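Local coordinates for protein dihydropyrimidinase (Brevibacillus agri, PDB 3SFW) that probably hydrolyses the cyclic amide bond of dihydropyrimidines at an active site holding two zinc ions, at residues 105-108 against 109-113; 130-133 against 134-138; 169-172 against 173-177; 221-224 against 225-229; 369-372 against 373-376. All coordinates share one frame; numbering follows the deposited sequence.

In the fold
All five contacts lie within single helices of the amidohydrolase (TIM-barrel) fold, each between neighbouring turns, so none closes a long loop; they follow in series along the chain and neither nest nor cross. Interaction 1 sits at the end of helix 101-112, between strands 86-93 and 119-124. Interaction 2 opens helix 131-142, and interaction 3 ends helix 163-176, the next helix; the two touch through L134, L137 and E138 against R172 and L176. Interaction 4, in helix 214-230, meets interaction 3 where L227 and T228 pack on L170. Interaction 5, late in helix 361-376, touches none of the others and lies nearest the centre of the chain.

Interaction 1: 105-108 against 109-113; sequences IATW and HEKAR
Helix 101-112, the crossover of the beta-alpha-beta unit between strands 86-93 and 119-124, carries a cation-pi pair between W108 and K111, three residues apart and lying side by side. K111 CE stands 3.4 Å from the centroid of the six-membered ring of W108 and only 3° off the ring normal, a CH-pi contact over the face. NZ of K111 is farther out, 4.7 Å from the same centroid. The lysine CG lies anti to the carbonyl carbon and the chain runs extended back over the indole until chi4 (-65°) bends it. Both polar ends are tied to neighbouring parts of the barrel: NZ of K111 forms a salt bridge with D62, close in sequence to the zinc ligands H58 and H60, and NE1 of W108 bonds to D91.

One turn round, I105 and H109 also run alongside each other. The isoleucine CG2 comes in at the imidazole edge, 3.6 Å from CD2 of H109, and H109 further meets F122 and Y452 edge-to-face. Where the helix ends, R113 NH1 forms a salt bridge with E110 OE2 at 3.2 Å, with the carboxylate oxygen near the guanidinium plane. A water gives a hydrogen bond to A106 O (2.7 Å) and accepts one from R113 NH1. The inward aromatic face and the charged outer C-terminal turn are typical of an amphipathic helix flanking a TIM barrel.

Interaction 2: 130-133 against 134-138; sequences NDHV and LEELE
L134 and L137 each lay a side chain over the carbonyl four residues earlier in the first turns of helix 131-142, for which N130 occupies the N-cap position in this amidohydrolase-fold protein. The close packing is thus against the backbone: L134 CG sits 3.4 Å from N130 O, and L137 CG stands equally near V133 O. E135 CG presses on D131 O at 3.0 Å, a snug approach that goes with a chi2 of -129°, well away from a staggered value and perhaps slightly strained. The V133 and L137 side chains themselves only graze, CG1 of the valine being 4.5 Å from CD1 of the leucine; their packing is completed from outside, by L101 against both and by R172 and L176 against L137.

E136 lies between the tight and the open side. Its extended chain sends OE1 and OE2 to the backbone N-H groups of L101 and H102, at the start of helix 101-112, where the positive end of that helix would probably steady the carboxylate's charge. On the other flank, OE1 lies near the plane of the H132 imidazole at its edge, the ring and carboxylate planes being 88° apart.

The solvent side is looser still. D131, H132 and the carboxylate of E135 are exposed there, and the two acids of like charge keep their distance, with D131 OD2 standing 6.4 Å from E135 OE1.

Interaction 3: 169-172 against 173-177; sequences TLIR and AKELG
R172 reaches along helix 163-176 to E175 and L176, three and four residues on, and its side chain can be followed atom by atom. CB lies beside the backbone N of A173. CG is anti to the backbone N of R172 and comes 3.8 Å from L176 CD1. A bend at chi2 (58°) then turns the chain along the helix, bringing CD within 3.4 Å of E175 OE2. NE is 3.6 Å from L176 CD1, the methyl that rests over one face of the guanidinium near its rim; the NE hydrogen itself goes to L134 O on helix 131-142. At the tip, NH2 donates to E175 OE2 at 2.9 Å in a salt bridge. The oxygen is met nearly along its C-O bond and lies 17° out of the guanidinium plane, while the two flat groups are turned 72° apart, so a single N-H serves the carboxylate rather than a paired, coplanar grip. NH2 also touches L176 CD2 at 3.7 Å. An i to i+3 arginine-glutamate salt bridge is typical of a helix turn; in this TIM-barrel fold the same arginine also joins helix 163-176 to helix 131-142 through L134 O.

Interaction 4: 221-224 against 225-229; sequences TGRA and IALTA
T228 and A224 are joined twice through one carbonyl: A224 O accepts from T228 N at 2.9 Å and from T228 OG1, also at 2.9 Å. The two donors arrive from opposite faces of the carbonyl plane, the hydroxyl 37° out of it. A chi1 of -61° places OG1 anti to the carbonyl carbon and beside its own N, from where it can fold back over the preceding turn. A valine here has no hydroxyl to give, which would probably leave A224 O with the backbone N-H as its one remaining bond from this residue. I225 lies alongside T221, its CD1 meeting the threonine CG2 at 3.9 Å, while CG1 of I225 rests 3.3 Å from T221 O. L227 CD1 settles on R223 O at 3.5 Å.

Helix 214-230, which bears these contacts, is one of the outer helices of the TIM-barrel fold: L235 of strand 234-237 backs A224, I225 and T228, L170 of helix 163-176 packs on L227 and T228, and I249 and A252 meet I225 from helix 243-254. Farther out, T221 OG1 bonds to E217 O one turn back, and R223 is fixed by salt bridges to E219 and D163. The outer side faces another copy of the protein, R223 and A226 packing on E219 of the second subunit and L227 on V189 of that subunit.

Interaction 5: 369-372 against 373-376; sequences STKV and AKLF
T370 and K374, one turn apart in helix 361-376, lie side by side and make the main aliphatic contact. Lysine CE comes 3.8 Å from the threonine CG2, while CG of K374 passes 3.4 Å from T370 O; with CG beside the backbone N (chi1 -75°) and the chain extended beyond it, the methylenes run back along the helix. K371 joins more loosely, its CE 4.2 Å from K374 CD.

Among the apolar contacts, V372 CG1 meets F376 CD2 at 4.0 Å. The phenyl edge also faces V372 O, 3.4 Å from CD2 and near the ring plane. I55 and P57 of strand 49-59 add to this packing, P57 touching both V372 and F376.

The polar groups are served largely from outside. S369 OG bonds to G53 O and T370 OG1 to G383 O. K371 NZ forms a salt bridge with D366, and K374 makes a cation-pi contact with F379 plus a weak hydrogen bond from NZ to S14 O of the third subunit. Cut back to an alanine, the K374 position would probably leave the T370 methyl without its methylene neighbour and F379 without its cation. The two ammonium nitrogens, K371 NZ and K374 NZ, are 5.7 Å apart and not in contact; D366 at the one and the F379 ring at the other probably offset much of their repulsion.

Interaction 1: 105-108 against 109-113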
loop_
_atom_site.group_PDB
_atom_site.type_symbol
_atom_site.label_atom_id
_atom_site.label_comp_id
_atom_site.label_asym_id
_atom_site.label_seq_id
_atom_site.Cartn_x
_atom_site.Cartn_y
_atom_site.Cartn_z
ATOM N N ILE A 105 -38.647 -11.538 -12.593
ATOM C CA ILE A 105 -39.195 -11.279 -11.256
ATOM C C ILE A 105 -40.493 -12.054 -10.970
ATOM O O ILE A 105 -40.671 -12.669 -9.891
ATOM C CB ILE A 105 -39.391 -9.723 -11.028
ATOM C CG1 ILE A 105 -38.022 -9.029 -11.132
ATOM C CG2 ILE A 105 -40.176 -9.445 -9.712
ATOM C CD1 ILE A 105 -38.125 -7.463 -11.313
ATOM N N ALA A 106 -41.381 -12.109 -11.962
ATOM C CA ALA A 106 -42.618 -12.900 -11.782
ATOM C C ALA A 106 -42.331 -14.398 -11.598
ATOM O O ALA A 106 -42.960 -15.081 -10.740
ATOM C CB ALA A 106 -43.578 -12.658 -12.990
ATOM N N THR A 107 -41.366 -14.892 -12.359
ATOM C CA THR A 107 -40.927 -16.281 -12.233
ATOM C C THR A 107 -40.402 -16.611 -10.838
ATOM O O THR A 107 -40.789 -17.648 -10.224
ATOM C CB THR A 107 -39.869 -16.593 -13.278
ATOM O OG1 THR A 107 -40.471 -16.474 -14.567
ATOM C CG2 THR A 107 -39.334 -18.046 -13.093
ATOM N N TRP A 108 -39.596 -15.705 -10.294
ATOM C CA TRP A 108 -39.118 -15.874 -8.917
ATOM C C TRP A 108 -40.196 -15.786 -7.833
ATOM O O TRP A 108 -40.165 -16.546 -6.873
ATOM C CB TRP A 108 -37.904 -14.943 -8.624
ATOM C CG TRP A 108 -36.609 -15.667 -8.583
ATOM C CD1 TRP A 108 -35.875 -15.944 -7.448
ATOM C CD2 TRP A 108 -35.932 -16.313 -9.669
ATOM N NE1 TRP A 108 -34.805 -16.750 -7.768
ATOM C CE2 TRP A 108 -34.784 -16.963 -9.119
ATOM C CE3 TRP A 108 -36.186 -16.437 -11.060
ATOM C CZ2 TRP A 108 -33.908 -17.740 -9.902
ATOM C CZ3 TRP A 108 -35.264 -17.166 -11.860
ATOM C CH2 TRP A 108 -34.132 -17.788 -11.273
ATOM N N HIS A 109 -41.171 -14.866 -7.972
ATOM C CA HIS A 109 -42.283 -14.849 -7.031
ATOM C C HIS A 109 -43.023 -16.190 -7.075
ATOM O O HIS A 109 -43.428 -16.710 -6.028
ATOM C CB HIS A 109 -43.235 -13.695 -7.359
ATOM C CG HIS A 109 -42.809 -12.380 -6.773
ATOM N ND1 HIS A 109 -42.885 -12.111 -5.423
ATOM C CD2 HIS A 109 -42.187 -11.312 -7.340
ATOM C CE1 HIS A 109 -42.450 -10.875 -5.205
ATOM N NE2 HIS A 109 -41.994 -10.382 -6.346
ATOM N N GLU A 110 -43.137 -16.770 -8.267
ATOM C CA GLU A 110 -43.874 -18.048 -8.393
ATOM C C GLU A 110 -43.065 -19.228 -7.776
ATOM O O GLU A 110 -43.647 -20.063 -7.101
ATOM C CB GLU A 110 -44.289 -18.311 -9.846
ATOM C CG GLU A 110 -45.040 -19.642 -10.115
ATOM C CD GLU A 110 -46.365 -19.778 -9.349
ATOM O OE1 GLU A 110 -46.859 -20.927 -9.214
ATOM O OE2 GLU A 110 -46.923 -18.753 -8.890
ATOM N N LYS A 111 -41.725 -19.123 -7.766
ATOM C CA LYS A 111 -40.912 -20.114 -7.034
ATOM C C LYS A 111 -41.201 -20.055 -5.532
ATOM O O LYS A 111 -41.167 -21.080 -4.841
ATOM C CB LYS A 111 -39.394 -19.906 -7.264
ATOM C CG LYS A 111 -38.904 -20.118 -8.635
ATOM C CD LYS A 111 -37.362 -19.829 -8.683
ATOM C CE LYS A 111 -36.823 -19.973 -10.088
ATOM N NZ LYS A 111 -36.930 -21.415 -10.566
ATOM N N ALA A 112 -41.390 -18.850 -4.993
ATOM C CA ALA A 112 -41.496 -18.698 -3.557
ATOM C C ALA A 112 -42.933 -18.754 -3.000
ATOM O O ALA A 112 -43.160 -19.151 -1.855
ATOM C CB ALA A 112 -40.798 -17.406 -3.123
ATOM N N ARG A 113 -43.911 -18.385 -3.817
ATOM C CA ARG A 113 -45.241 -18.081 -3.265
ATOM C C ARG A 113 -45.895 -19.379 -2.768
ATOM O O ARG A 113 -45.841 -20.409 -3.431
ATOM C CB ARG A 113 -46.089 -17.383 -4.336
ATOM C CG ARG A 113 -47.610 -17.330 -4.077
ATOM C CD ARG A 113 -48.330 -16.735 -5.309
ATOM N NE ARG A 113 -47.910 -15.354 -5.586
ATOM C CZ ARG A 113 -47.199 -14.954 -6.648
ATOM N NH1 ARG A 113 -46.790 -15.821 -7.585
ATOM N NH2 ARG A 113 -46.896 -13.663 -6.777
HETATM O O HOH W 1 -45.529 -14.550 -10.281
#

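Interaction 2: 130-133 against 134-138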
loop_
_atom_site.group_PDB
_atom_site.type_symbol
_atom_site.label_atom_id
_atom_site.label_comp_id
_atom_site.label_asym_id
_atom_site.label_seq_id
_atom_site.Cartn_x
_atom_site.Cartn_y
_atom_site.Cartn_z
ATOM N N ASN A 130 -28.699 -2.630 -21.797
ATOM C CA ASN A 130 -29.333 -1.939 -22.925
ATOM C C ASN A 130 -30.382 -0.925 -22.431
ATOM O O ASN A 130 -30.764 -0.917 -21.257
ATOM C CB ASN A 130 -29.921 -2.944 -23.942
ATOM C CG ASN A 130 -31.073 -3.778 -23.371
ATOM O OD1 ASN A 130 -31.005 -5.004 -23.324
ATOM N ND2 ASN A 130 -32.159 -3.122 -23.019
ATOM N N ASP A 131 -30.724 0.048 -23.264
ATOM C CA ASP A 131 -31.574 1.146 -22.797
ATOM C C ASP A 131 -32.922 0.690 -22.216
ATOM O O ASP A 131 -33.469 1.323 -21.307
ATOM C CB ASP A 131 -31.817 2.153 -23.929
ATOM C CG ASP A 131 -30.598 3.007 -24.237
ATOM O OD1 ASP A 131 -29.579 2.937 -23.510
ATOM O OD2 ASP A 131 -30.677 3.793 -25.207
ATOM N N HIS A 132 -33.494 -0.365 -22.772
ATOM C CA HIS A 132 -34.769 -0.873 -22.275
ATOM C C HIS A 132 -34.621 -1.394 -20.835
ATOM O O HIS A 132 -35.468 -1.167 -19.984
ATOM C CB HIS A 132 -35.280 -1.998 -23.180
ATOM C CG HIS A 132 -36.675 -2.452 -22.863
ATOM N ND1 HIS A 132 -37.757 -2.169 -23.675
ATOM C CD2 HIS A 132 -37.163 -3.187 -21.830
ATOM C CE1 HIS A 132 -38.853 -2.682 -23.139
ATOM N NE2 HIS A 132 -38.519 -3.306 -22.019
ATOM N N VAL A 133 -33.562 -2.166 -20.610
ATOM C CA VAL A 133 -33.244 -2.641 -19.270
ATOM C C VAL A 133 -33.070 -1.469 -18.298
ATOM O O VAL A 133 -33.579 -1.477 -17.169
ATOM C CB VAL A 133 -31.950 -3.499 -19.314
ATOM C CG1 VAL A 133 -31.332 -3.640 -17.884
ATOM C CG2 VAL A 133 -32.283 -4.877 -19.946
ATOM N N LEU A 134 -32.334 -0.465 -18.721
ATOM C CA LEU A 134 -32.070 0.665 -17.850
ATOM C C LEU A 134 -33.388 1.367 -17.490
ATOM O O LEU A 134 -33.618 1.764 -16.339
ATOM C CB LEU A 134 -31.095 1.626 -18.521
ATOM C CG LEU A 134 -29.666 1.058 -18.687
ATOM C CD1 LEU A 134 -28.826 2.165 -19.306
ATOM C CD2 LEU A 134 -29.047 0.643 -17.332
ATOM N N GLU A 135 -34.290 1.458 -18.465
ATOM C CA GLU A 135 -35.597 2.089 -18.210
ATOM C C GLU A 135 -36.419 1.253 -17.247
ATOM O O GLU A 135 -37.036 1.778 -16.306
ATOM C CB GLU A 135 -36.385 2.320 -19.526
ATOM C CG GLU A 135 -35.630 3.193 -20.543
ATOM C CD GLU A 135 -36.452 4.379 -21.101
ATOM O OE1 GLU A 135 -35.831 5.293 -21.719
ATOM O OE2 GLU A 135 -37.710 4.379 -20.963
ATOM N N GLU A 136 -36.366 -0.058 -17.433
ATOM C CA GLU A 136 -37.120 -0.992 -16.624
ATOM C C GLU A 136 -36.715 -0.967 -15.159
ATOM O O GLU A 136 -37.533 -1.259 -14.276
ATOM C CB GLU A 136 -36.927 -2.410 -17.173
ATOM C CG GLU A 136 -38.061 -3.261 -16.924
ATOM C CD GLU A 136 -38.013 -4.640 -17.569
ATOM O OE1 GLU A 136 -37.116 -5.019 -18.357
ATOM O OE2 GLU A 136 -38.889 -5.381 -17.171
ATOM N N LEU A 137 -35.446 -0.654 -14.898
ATOM C CA LEU A 137 -34.934 -0.695 -13.510
ATOM C C LEU A 137 -35.645 0.290 -12.593
ATOM O O LEU A 137 -35.680 0.106 -11.382
ATOM C CB LEU A 137 -33.412 -0.464 -13.491
ATOM C CG LEU A 137 -32.603 -1.695 -13.932
ATOM C CD1 LEU A 137 -31.141 -1.306 -14.073
ATOM C CD2 LEU A 137 -32.796 -2.814 -12.868
ATOM N N GLU A 138 -36.225 1.358 -13.157
ATOM C CA GLU A 138 -36.905 2.324 -12.286
ATOM C C GLU A 138 -38.047 1.733 -11.469
ATOM O O GLU A 138 -38.067 1.825 -10.226
ATOM C CB GLU A 138 -37.362 3.579 -13.061
ATOM C CG GLU A 138 -37.913 4.639 -12.115
ATOM C CD GLU A 138 -38.289 5.914 -12.849
ATOM O OE1 GLU A 138 -38.948 5.818 -13.912
ATOM O OE2 GLU A 138 -37.851 6.989 -12.407
#

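Interaction 3: 169-172 against 173-177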
loop_
_atom_site.group_PDB
_atom_site.type_symbol
_atom_site.label_atom_id
_atom_site.label_comp_id
_atom_site.label_asym_id
_atom_site.label_seq_id
_atom_site.Cartn_x
_atom_site.Cartn_y
_atom_site.Cartn_z
ATOM N N THR A 169 -24.574 -0.158 -15.223
ATOM C CA THR A 169 -25.451 -0.599 -14.149
ATOM C C THR A 169 -25.122 0.199 -12.888
ATOM O O THR A 169 -26.030 0.660 -12.162
ATOM C CB THR A 169 -25.320 -2.090 -13.898
ATOM O OG1 THR A 169 -25.702 -2.792 -15.075
ATOM C CG2 THR A 169 -26.203 -2.546 -12.714
ATOM N N LEU A 170 -23.838 0.456 -12.680
ATOM C CA LEU A 170 -23.413 1.260 -11.489
ATOM C C LEU A 170 -23.912 2.708 -11.571
ATOM O O LEU A 170 -24.415 3.257 -10.575
ATOM C CB LEU A 170 -21.882 1.260 -11.340
ATOM C CG LEU A 170 -21.293 -0.063 -10.797
ATOM C CD1 LEU A 170 -19.789 -0.161 -11.252
ATOM C CD2 LEU A 170 -21.433 -0.111 -9.243
ATOM N N ILE A 171 -23.863 3.272 -12.776
ATOM C CA ILE A 171 -24.348 4.645 -12.983
ATOM C C ILE A 171 -25.835 4.721 -12.730
ATOM O O ILE A 171 -26.323 5.608 -12.028
ATOM C CB ILE A 171 -24.011 5.153 -14.387
ATOM C CG1 ILE A 171 -22.487 5.374 -14.459
ATOM C CG2 ILE A 171 -24.697 6.493 -14.669
ATOM C CD1 ILE A 171 -22.002 5.663 -15.769
ATOM N N ARG A 172 -26.555 3.786 -13.306
ATOM C CA ARG A 172 -28.011 3.748 -13.137
ATOM C C ARG A 172 -28.376 3.464 -11.688
ATOM O O ARG A 172 -29.347 4.010 -11.167
ATOM C CB ARG A 172 -28.590 2.691 -14.066
ATOM C CG ARG A 172 -30.141 2.621 -13.998
ATOM C CD ARG A 172 -30.780 3.993 -14.364
ATOM N NE ARG A 172 -32.188 3.826 -14.781
ATOM C CZ ARG A 172 -33.154 4.751 -14.648
ATOM N NH1 ARG A 172 -34.401 4.446 -15.016
ATOM N NH2 ARG A 172 -32.900 5.957 -14.140
ATOM N N ALA A 173 -27.677 2.519 -11.063
ATOM C CA ALA A 173 -27.903 2.225 -9.646
ATOM C C ALA A 173 -27.694 3.446 -8.750
ATOM O O ALA A 173 -28.437 3.630 -7.780
ATOM C CB ALA A 173 -26.987 1.031 -9.174
ATOM N N LYS A 174 -26.655 4.231 -9.009
ATOM C CA LYS A 174 -26.464 5.441 -8.222
ATOM C C LYS A 174 -27.669 6.370 -8.389
ATOM O O LYS A 174 -28.159 6.940 -7.412
ATOM C CB LYS A 174 -25.204 6.188 -8.616
ATOM C CG LYS A 174 -25.010 7.394 -7.664
ATOM C CD LYS A 174 -24.279 8.535 -8.301
ATOM C CE LYS A 174 -24.119 9.730 -7.291
ATOM N NZ LYS A 174 -23.672 9.275 -5.929
ATOM N N GLU A 175 -28.164 6.478 -9.619
ATOM C CA GLU A 175 -29.321 7.371 -9.872
ATOM C C GLU A 175 -30.543 6.895 -9.068
ATOM O O GLU A 175 -31.337 7.721 -8.627
ATOM C CB GLU A 175 -29.721 7.334 -11.355
ATOM C CG GLU A 175 -28.757 7.952 -12.336
ATOM C CD GLU A 175 -29.232 7.789 -13.792
ATOM O OE1 GLU A 175 -28.392 7.972 -14.710
ATOM O OE2 GLU A 175 -30.413 7.403 -14.018
ATOM N N LEU A 176 -30.740 5.573 -8.969
ATOM C CA LEU A 176 -31.994 5.010 -8.459
ATOM C C LEU A 176 -31.910 4.632 -6.997
ATOM O O LEU A 176 -32.950 4.445 -6.344
ATOM C CB LEU A 176 -32.403 3.751 -9.259
ATOM C CG LEU A 176 -32.764 4.017 -10.744
ATOM C CD1 LEU A 176 -32.973 2.650 -11.429
ATOM C CD2 LEU A 176 -34.055 4.835 -10.844
ATOM N N GLY A 177 -30.699 4.659 -6.439
ATOM C CA GLY A 177 -30.509 4.221 -5.074
ATOM C C GLY A 177 -30.442 2.693 -4.923
ATOM O O GLY A 177 -30.996 2.134 -3.973
#

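Interaction 4: 221-224 against 225-229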
loop_
_atom_site.group_PDB
_atom_site.type_symbol
_atom_site.label_atom_id
_atom_site.label_comp_id
_atom_site.label_asym_id
_atom_site.label_seq_id
_atom_site.Cartn_x
_atom_site.Cartn_y
_atom_site.Cartn_z
ATOM N N THR A 221 -12.152 -7.954 -8.563
ATOM C CA THR A 221 -12.548 -7.104 -7.410
ATOM C C THR A 221 -12.046 -5.688 -7.656
ATOM O O THR A 221 -12.789 -4.704 -7.476
ATOM C CB THR A 221 -11.967 -7.686 -6.073
ATOM O OG1 THR A 221 -12.510 -9.003 -5.896
ATOM C CG2 THR A 221 -12.360 -6.795 -4.912
ATOM N N GLY A 222 -10.762 -5.550 -7.986
ATOM C CA GLY A 222 -10.220 -4.201 -8.226
ATOM C C GLY A 222 -10.915 -3.458 -9.371
ATOM O O GLY A 222 -11.063 -2.230 -9.325
ATOM N N ARG A 223 -11.246 -4.203 -10.422
ATOM C CA ARG A 223 -11.933 -3.619 -11.584
ATOM C C ARG A 223 -13.314 -3.132 -11.168
ATOM O O ARG A 223 -13.711 -2.001 -11.506
ATOM C CB ARG A 223 -12.034 -4.641 -12.714
ATOM C CG ARG A 223 -12.846 -4.134 -13.934
ATOM C CD ARG A 223 -12.356 -4.863 -15.205
ATOM N NE ARG A 223 -12.047 -6.279 -14.941
ATOM C CZ ARG A 223 -12.877 -7.298 -15.127
ATOM N NH1 ARG A 223 -12.517 -8.520 -14.741
ATOM N NH2 ARG A 223 -14.037 -7.107 -15.783
ATOM N N ALA A 224 -14.047 -3.955 -10.417
ATOM C CA ALA A 224 -15.395 -3.514 -10.004
ATOM C C ALA A 224 -15.274 -2.274 -9.094
ATOM O O ALA A 224 -16.075 -1.323 -9.194
ATOM C CB ALA A 224 -16.107 -4.649 -9.292
ATOM N N ILE A 225 -14.225 -2.236 -8.273
ATOM C CA ILE A 225 -14.030 -1.116 -7.361
ATOM C C ILE A 225 -13.704 0.175 -8.136
ATOM O O ILE A 225 -14.291 1.218 -7.875
ATOM C CB ILE A 225 -12.881 -1.415 -6.362
ATOM C CG1 ILE A 225 -13.414 -2.316 -5.258
ATOM C CG2 ILE A 225 -12.267 -0.090 -5.838
ATOM C CD1 ILE A 225 -12.317 -2.964 -4.417
ATOM N N ALA A 226 -12.861 0.077 -9.156
ATOM C CA ALA A 226 -12.503 1.250 -9.946
ATOM C C ALA A 226 -13.723 1.820 -10.681
ATOM O O ALA A 226 -13.926 3.051 -10.729
ATOM C CB ALA A 226 -11.411 0.880 -10.989
ATOM N N LEU A 227 -14.536 0.940 -11.244
ATOM C CA LEU A 227 -15.707 1.385 -11.999
ATOM C C LEU A 227 -16.722 1.985 -11.033
ATOM O O LEU A 227 -17.373 2.979 -11.348
ATOM C CB LEU A 227 -16.336 0.170 -12.726
ATOM C CG LEU A 227 -15.893 -0.011 -14.193
ATOM C CD1 LEU A 227 -14.362 -0.013 -14.333
ATOM C CD2 LEU A 227 -16.495 -1.295 -14.724
ATOM N N THR A 228 -16.808 1.438 -9.826
ATOM C CA THR A 228 -17.658 2.031 -8.788
ATOM C C THR A 228 -17.200 3.454 -8.419
ATOM O O THR A 228 -18.021 4.343 -8.347
ATOM C CB THR A 228 -17.722 1.160 -7.489
ATOM O OG1 THR A 228 -18.274 -0.112 -7.831
ATOM C CG2 THR A 228 -18.599 1.811 -6.443
ATOM N N ALA A 229 -15.897 3.663 -8.179
ATOM C CA ALA A 229 -15.401 5.003 -7.913
ATOM C C ALA A 229 -15.683 5.974 -9.083
ATOM O O ALA A 229 -16.095 7.093 -8.848
ATOM C CB ALA A 229 -13.863 4.947 -7.633
#

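Interaction 5: 369-372 against 373-376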
loop_
_atom_site.group_PDB
_atom_site.type_symbol
_atom_site.label_atom_id
_atom_site.label_comp_id
_atom_site.label_asym_id
_atom_site.label_seq_id
_atom_site.Cartn_x
_atom_site.Cartn_y
_atom_site.Cartn_z
ATOM N N SER A 369 -26.824 -10.479 10.646
ATOM C CA SER A 369 -28.193 -10.006 10.717
ATOM C C SER A 369 -28.303 -8.476 10.511
ATOM O O SER A 369 -28.831 -8.002 9.475
ATOM C CB SER A 369 -28.793 -10.403 12.070
ATOM O OG SER A 369 -30.136 -10.085 12.083
ATOM N N THR A 370 -27.779 -7.702 11.440
ATOM C CA THR A 370 -28.118 -6.256 11.440
ATOM C C THR A 370 -27.498 -5.498 10.271
ATOM O O THR A 370 -28.182 -4.744 9.552
ATOM C CB THR A 370 -27.644 -5.611 12.741
ATOM O OG1 THR A 370 -28.089 -6.394 13.863
ATOM C CG2 THR A 370 -28.123 -4.121 12.840
ATOM N N LYS A 371 -26.203 -5.709 10.028
ATOM C CA LYS A 371 -25.539 -5.007 8.904
ATOM C C LYS A 371 -26.093 -5.491 7.533
ATOM O O LYS A 371 -26.128 -4.749 6.537
ATOM C CB LYS A 371 -24.002 -5.149 8.997
ATOM C CG LYS A 371 -23.224 -4.120 8.157
ATOM C CD LYS A 371 -23.647 -2.650 8.522
ATOM C CE LYS A 371 -23.519 -2.251 9.984
ATOM N NZ LYS A 371 -22.157 -2.566 10.526
ATOM N N VAL A 372 -26.530 -6.735 7.499
ATOM C CA VAL A 372 -27.155 -7.264 6.293
ATOM C C VAL A 372 -28.501 -6.532 6.063
ATOM O O VAL A 372 -28.754 -6.043 4.969
ATOM C CB VAL A 372 -27.503 -8.770 6.472
ATOM C CG1 VAL A 372 -28.246 -9.298 5.209
ATOM C CG2 VAL A 372 -26.213 -9.620 6.741
ATOM N N ALA A 373 -29.314 -6.349 7.121
ATOM C CA ALA A 373 -30.589 -5.617 6.930
ATOM C C ALA A 373 -30.323 -4.191 6.446
ATOM O O ALA A 373 -31.031 -3.662 5.601
ATOM C CB ALA A 373 -31.405 -5.570 8.267
ATOM N N LYS A 374 -29.307 -3.563 7.011
ATOM C CA LYS A 374 -29.025 -2.182 6.695
ATOM C C LYS A 374 -28.537 -1.996 5.212
ATOM O O LYS A 374 -29.041 -1.140 4.471
ATOM C CB LYS A 374 -27.980 -1.669 7.683
ATOM C CG LYS A 374 -28.613 -1.399 9.075
ATOM C CD LYS A 374 -27.548 -1.135 10.105
ATOM C CE LYS A 374 -28.225 -0.650 11.424
ATOM N NZ LYS A 374 -27.092 -0.285 12.313
ATOM N N LEU A 375 -27.653 -2.875 4.762
ATOM C CA LEU A 375 -27.114 -2.750 3.407
ATOM C C LEU A 375 -28.183 -3.113 2.378
ATOM O O LEU A 375 -28.106 -2.672 1.252
ATOM C CB LEU A 375 -25.899 -3.677 3.211
ATOM C CG LEU A 375 -24.652 -3.124 3.916
ATOM C CD1 LEU A 375 -23.464 -4.170 3.906
ATOM C CD2 LEU A 375 -24.241 -1.805 3.234
ATOM N N PHE A 376 -29.119 -3.991 2.764
ATOM C CA PHE A 376 -30.139 -4.489 1.822
ATOM C C PHE A 376 -31.540 -3.906 2.050
ATOM O O PHE A 376 -32.506 -4.331 1.427
ATOM C CB PHE A 376 -30.141 -6.029 1.843
ATOM C CG PHE A 376 -28.914 -6.589 1.167
ATOM C CD1 PHE A 376 -28.774 -6.463 -0.214
ATOM C CD2 PHE A 376 -27.835 -7.071 1.914
ATOM C CE1 PHE A 376 -27.593 -6.892 -0.860
ATOM C CE2 PHE A 376 -26.683 -7.567 1.277
ATOM C CZ PHE A 376 -26.518 -7.397 -0.102
#